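Local coordinates for lactococcal phage P2 ORF15 (Lactococcus phage p2, PDB 2WZP), which is the distal tail protein (Dit) of a lactococcal phage and probably forms the central hub of the baseplate at the tail tip, at residues V131-K142 with E154-Y165. Sequence-based numbering, arbitrary orientation.
Sequences VYADLALADVTK and EKITFDIITKWY
A136 and D159 exchange backbone hydrogen bonds at the middle of an antiparallel ladder that joins strands 130-140 and 153-163, neighbours in the seven-stranded antiparallel sheet. Three bulges interrupt the pairing. I161 and T162 both give their N-H groups to D134 O, A138 and D139 both give theirs to T157 O, and W164 with Y165 opposite Y132 forms a G1 bulge, W164 having positive phi (76°) and only a weak bond to Y132 O.

Side-chain hydrogen bonds sit toward both ends. Y165 OH donates to D134 OD1 at 2.6 Å, on the syn side but 25° out of the carboxylate plane, which stands 69° from the ring. T121 also bonds D134 OD1, while K320, from the six-stranded sheet, forms a salt bridge with OD2. T157 OG1 gives a 2.7 Å bond to D139 OD2. Farther along, with OG1 set between backbone N and carbonyl carbon (chi1 68°), T141 turns its hydroxyl toward the other strand, where it donates to the anti lone pair of E154 OE2 at 2.8 Å and accepts from K155 N at 3.1 Å.

Apolar contacts gather mainly on the face carrying L135, I160, V140 and I156. L135 CD1 lies over one face of the F158 ring, 4.0 Å from its centroid, and L135 CD2 lies alongside I160 CD1, the two side chains pointing the same way. L137 CD2 reaches I156 CG1 at 3.5 Å. V131 CG2 and K163 CG take opposite faces of the W164 indole. On the D134 face, Y132 CB makes a CH-pi contact over the Y165 ring, 3.7 Å from its centroid.

The carboxylate of buried D134 thus links both strands to K320, an arrangement whose lysine and hydroxyl donors would probably favour a charged aspartate and which ties this ladder to strand 312-322.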
loop_
_atom_site.group_PDB
_atom_site.type_symbol
_atom_site.label_atom_id
_atom_site.label_comp_id
_atom_site.label_asym_id
_atom_site.label_seq_id
_atom_site.Cartn_x
_atom_site.Cartn_y
_atom_site.Cartn_z
ATOM N N VAL M 131 8.308 32.404 -24.168
ATOM C CA VAL M 131 7.701 33.128 -23.045
ATOM C C VAL M 131 8.526 33.075 -21.748
ATOM O O VAL M 131 9.497 32.319 -21.657
ATOM C CB VAL M 131 6.218 32.759 -22.824
ATOM C CG1 VAL M 131 5.398 32.962 -24.109
ATOM C CG2 VAL M 131 6.099 31.335 -22.315
ATOM N N TYR M 132 8.167 33.940 -20.771
ATOM C CA TYR M 132 8.904 34.072 -19.534
ATOM C C TYR M 132 8.006 34.030 -18.319
ATOM O O TYR M 132 6.820 34.350 -18.401
ATOM C CB TYR M 132 9.700 35.380 -19.557
ATOM C CG TYR M 132 10.613 35.492 -20.757
ATOM C CD1 TYR M 132 11.919 35.013 -20.711
ATOM C CD2 TYR M 132 10.171 36.075 -21.950
ATOM C CE1 TYR M 132 12.764 35.105 -21.815
ATOM C CE2 TYR M 132 10.994 36.131 -23.074
ATOM C CZ TYR M 132 12.295 35.652 -22.998
ATOM O OH TYR M 132 13.161 35.737 -24.068
ATOM N N ALA M 133 8.594 33.647 -17.174
ATOM C CA ALA M 133 7.914 33.635 -15.890
ATOM C C ALA M 133 8.868 34.156 -14.854
ATOM O O ALA M 133 9.960 33.616 -14.733
ATOM C CB ALA M 133 7.460 32.216 -15.520
ATOM N N ASP M 134 8.499 35.226 -14.133
ATOM C CA ASP M 134 9.297 35.743 -13.006
ATOM C C ASP M 134 8.920 34.885 -11.819
ATOM O O ASP M 134 7.733 34.772 -11.482
ATOM C CB ASP M 134 9.003 37.218 -12.703
ATOM C CG ASP M 134 9.403 38.156 -13.805
ATOM O OD1 ASP M 134 10.243 37.747 -14.667
ATOM O OD2 ASP M 134 8.925 39.314 -13.793
ATOM N N LEU M 135 9.932 34.227 -11.238
ATOM C CA LEU M 135 9.792 33.279 -10.134
ATOM C C LEU M 135 10.636 33.661 -8.919
ATOM O O LEU M 135 11.638 34.376 -9.028
ATOM C CB LEU M 135 10.292 31.904 -10.630
ATOM C CG LEU M 135 9.650 31.300 -11.877
ATOM C CD1 LEU M 135 10.346 30.018 -12.256
ATOM C CD2 LEU M 135 8.142 31.032 -11.656
ATOM N N ALA M 136 10.266 33.123 -7.770
ATOM C CA ALA M 136 10.985 33.296 -6.520
ATOM C C ALA M 136 11.098 31.891 -5.919
ATOM O O ALA M 136 10.110 31.155 -5.869
ATOM C CB ALA M 136 10.209 34.210 -5.598
ATOM N N LEU M 137 12.314 31.499 -5.525
ATOM C CA LEU M 137 12.589 30.218 -4.917
ATOM C C LEU M 137 11.686 30.064 -3.672
ATOM O O LEU M 137 11.557 31.006 -2.872
ATOM C CB LEU M 137 14.075 30.213 -4.544
ATOM C CG LEU M 137 14.767 28.931 -4.027
ATOM C CD1 LEU M 137 14.588 28.706 -2.554
ATOM C CD2 LEU M 137 14.650 27.774 -4.927
ATOM N N ALA M 138 11.019 28.899 -3.555
ATOM C CA ALA M 138 10.150 28.552 -2.430
ATOM C C ALA M 138 10.875 27.517 -1.563
ATOM O O ALA M 138 10.823 27.593 -0.331
ATOM C CB ALA M 138 8.825 28.013 -2.925
ATOM N N ASP M 139 11.596 26.582 -2.202
ATOM C CA ASP M 139 12.403 25.579 -1.532
ATOM C C ASP M 139 13.343 24.872 -2.480
ATOM O O ASP M 139 13.117 24.824 -3.682
ATOM C CB ASP M 139 11.550 24.563 -0.722
ATOM C CG ASP M 139 10.482 23.861 -1.518
ATOM O OD1 ASP M 139 9.277 24.107 -1.247
ATOM O OD2 ASP M 139 10.839 23.089 -2.435
ATOM N N VAL M 140 14.419 24.331 -1.915
ATOM C CA VAL M 140 15.437 23.549 -2.592
ATOM C C VAL M 140 15.932 22.512 -1.585
ATOM O O VAL M 140 16.061 22.834 -0.402
ATOM C CB VAL M 140 16.565 24.389 -3.232
ATOM C CG1 VAL M 140 17.426 25.095 -2.189
ATOM C CG2 VAL M 140 17.419 23.540 -4.178
ATOM N N THR M 141 16.113 21.262 -2.031
ATOM C CA THR M 141 16.637 20.193 -1.186
ATOM C C THR M 141 18.105 19.995 -1.497
ATOM O O THR M 141 18.547 20.336 -2.597
ATOM C CB THR M 141 15.865 18.861 -1.401
ATOM O OG1 THR M 141 16.127 18.350 -2.714
ATOM C CG2 THR M 141 14.369 18.995 -1.173
ATOM N N LYS M 142 18.853 19.438 -0.544
ATOM C CA LYS M 142 20.254 19.048 -0.728
ATOM C C LYS M 142 20.481 17.809 0.080
ATOM O O LYS M 142 20.275 17.827 1.291
ATOM C CB LYS M 142 21.269 20.151 -0.386
ATOM C CG LYS M 142 22.673 19.761 -0.828
ATOM C CD LYS M 142 23.746 20.736 -0.436
ATOM C CE LYS M 142 25.027 20.346 -1.145
ATOM N NZ LYS M 142 26.213 21.013 -0.570
ATOM N N GLU M 154 17.843 16.432 -6.976
ATOM C CA GLU M 154 17.107 17.180 -5.953
ATOM C C GLU M 154 15.754 17.699 -6.455
ATOM O O GLU M 154 15.362 17.417 -7.596
ATOM C CB GLU M 154 17.988 18.355 -5.438
ATOM C CG GLU M 154 19.345 17.972 -4.856
ATOM C CD GLU M 154 19.421 16.928 -3.742
ATOM O OE1 GLU M 154 20.508 16.331 -3.580
ATOM O OE2 GLU M 154 18.410 16.690 -3.043
ATOM N N LYS M 155 15.054 18.468 -5.605
ATOM C CA LYS M 155 13.772 19.093 -5.938
ATOM C C LYS M 155 13.861 20.590 -5.699
ATOM O O LYS M 155 14.324 21.010 -4.638
ATOM C CB LYS M 155 12.628 18.517 -5.086
ATOM C CG LYS M 155 12.402 17.036 -5.279
ATOM C CD LYS M 155 11.753 16.603 -6.594
ATOM C CE LYS M 155 11.247 15.188 -6.366
ATOM N NZ LYS M 155 10.012 15.128 -5.514
ATOM N N ILE M 156 13.455 21.398 -6.693
ATOM C CA ILE M 156 13.421 22.855 -6.590
ATOM C C ILE M 156 11.971 23.321 -6.807
ATOM O O ILE M 156 11.292 22.768 -7.675
ATOM C CB ILE M 156 14.470 23.540 -7.505
ATOM C CG1 ILE M 156 14.762 24.986 -7.045
ATOM C CG2 ILE M 156 14.144 23.438 -9.014
ATOM C CD1 ILE M 156 15.865 25.691 -7.765
ATOM N N THR M 157 11.478 24.254 -5.968
ATOM C CA THR M 157 10.104 24.787 -6.040
ATOM C C THR M 157 10.129 26.304 -6.112
ATOM O O THR M 157 10.847 26.963 -5.351
ATOM C CB THR M 157 9.243 24.339 -4.858
ATOM O OG1 THR M 157 9.374 22.937 -4.664
ATOM C CG2 THR M 157 7.774 24.734 -4.997
ATOM N N PHE M 158 9.297 26.848 -7.005
ATOM C CA PHE M 158 9.204 28.271 -7.202
ATOM C C PHE M 158 7.829 28.784 -6.999
ATOM O O PHE M 158 6.857 28.225 -7.523
ATOM C CB PHE M 158 9.616 28.649 -8.629
ATOM C CG PHE M 158 11.065 28.423 -8.946
ATOM C CD1 PHE M 158 12.019 29.381 -8.630
ATOM C CD2 PHE M 158 11.474 27.278 -9.626
ATOM C CE1 PHE M 158 13.367 29.177 -8.945
ATOM C CE2 PHE M 158 12.824 27.091 -9.964
ATOM C CZ PHE M 158 13.758 28.039 -9.611
ATOM N N ASP M 159 7.763 29.933 -6.335
ATOM C CA ASP M 159 6.548 30.716 -6.209
ATOM C C ASP M 159 6.476 31.543 -7.490
ATOM O O ASP M 159 7.490 32.020 -7.972
ATOM C CB ASP M 159 6.626 31.657 -5.004
ATOM C CG ASP M 159 6.189 31.048 -3.689
ATOM O OD1 ASP M 159 5.160 30.305 -3.686
ATOM O OD2 ASP M 159 6.752 31.451 -2.632
ATOM N N ILE M 160 5.281 31.699 -8.030
ATOM C CA ILE M 160 4.985 32.472 -9.237
ATOM C C ILE M 160 4.824 33.947 -8.886
ATOM O O ILE M 160 4.156 34.281 -7.901
ATOM C CB ILE M 160 3.659 31.943 -9.867
ATOM C CG1 ILE M 160 3.663 30.412 -10.141
ATOM C CG2 ILE M 160 3.211 32.772 -11.079
ATOM C CD1 ILE M 160 4.595 29.844 -11.199
ATOM N N ILE M 161 5.365 34.833 -9.742
ATOM C CA ILE M 161 5.197 36.275 -9.616
ATOM C C ILE M 161 4.438 36.702 -10.823
ATOM O O ILE M 161 3.350 37.271 -10.691
ATOM C CB ILE M 161 6.520 37.052 -9.417
ATOM C CG1 ILE M 161 7.170 36.622 -8.096
ATOM C CG2 ILE M 161 6.309 38.590 -9.460
ATOM C CD1 ILE M 161 8.622 36.596 -8.146
ATOM N N THR M 162 4.980 36.387 -12.009
ATOM C CA THR M 162 4.402 36.776 -13.295
ATOM C C THR M 162 4.497 35.600 -14.217
ATOM O O THR M 162 5.567 35.305 -14.686
ATOM C CB THR M 162 5.125 38.032 -13.787
ATOM O OG1 THR M 162 4.821 39.097 -12.890
ATOM C CG2 THR M 162 4.669 38.451 -15.117
ATOM N N LYS M 163 3.408 34.873 -14.404
ATOM C CA LYS M 163 3.482 33.696 -15.241
ATOM C C LYS M 163 2.929 33.855 -16.626
ATOM O O LYS M 163 1.747 34.037 -16.833
ATOM C CB LYS M 163 2.884 32.473 -14.576
ATOM C CG LYS M 163 3.215 31.215 -15.282
ATOM C CD LYS M 163 2.485 30.107 -14.667
ATOM C CE LYS M 163 2.176 29.046 -15.635
ATOM N NZ LYS M 163 1.038 28.288 -15.136
ATOM N N TRP M 164 3.881 33.751 -17.541
ATOM C CA TRP M 164 3.786 33.872 -18.974
ATOM C C TRP M 164 3.662 35.315 -19.446
ATOM O O TRP M 164 2.653 35.955 -19.313
ATOM C CB TRP M 164 2.765 32.932 -19.564
ATOM C CG TRP M 164 2.986 31.481 -19.247
ATOM C CD1 TRP M 164 2.043 30.533 -19.199
ATOM C CD2 TRP M 164 4.210 30.835 -18.913
ATOM N NE1 TRP M 164 2.581 29.340 -18.874
ATOM C CE2 TRP M 164 3.919 29.498 -18.690
ATOM C CE3 TRP M 164 5.525 31.260 -18.779
ATOM C CZ2 TRP M 164 4.882 28.582 -18.342
ATOM C CZ3 TRP M 164 6.471 30.352 -18.439
ATOM C CH2 TRP M 164 6.151 29.031 -18.219
ATOM N N TYR M 165 4.794 35.839 -19.885
ATOM C CA TYR M 165 4.886 37.165 -20.431
ATOM C C TYR M 165 5.929 37.190 -21.525
ATOM O O TYR M 165 6.718 36.256 -21.673
ATOM C CB TYR M 165 5.168 38.220 -19.332
ATOM C CG TYR M 165 6.577 38.270 -18.781
ATOM C CD1 TYR M 165 7.567 39.029 -19.406
ATOM C CD2 TYR M 165 6.911 37.595 -17.616
ATOM C CE1 TYR M 165 8.854 39.099 -18.886
ATOM C CE2 TYR M 165 8.195 37.652 -17.090
ATOM C CZ TYR M 165 9.161 38.418 -17.716
ATOM O OH TYR M 165 10.437 38.447 -17.194
HETATM O O HOH W 1 9.337 32.639 -2.404
HETATM O O HOH W 2 11.962 20.907 -2.832
#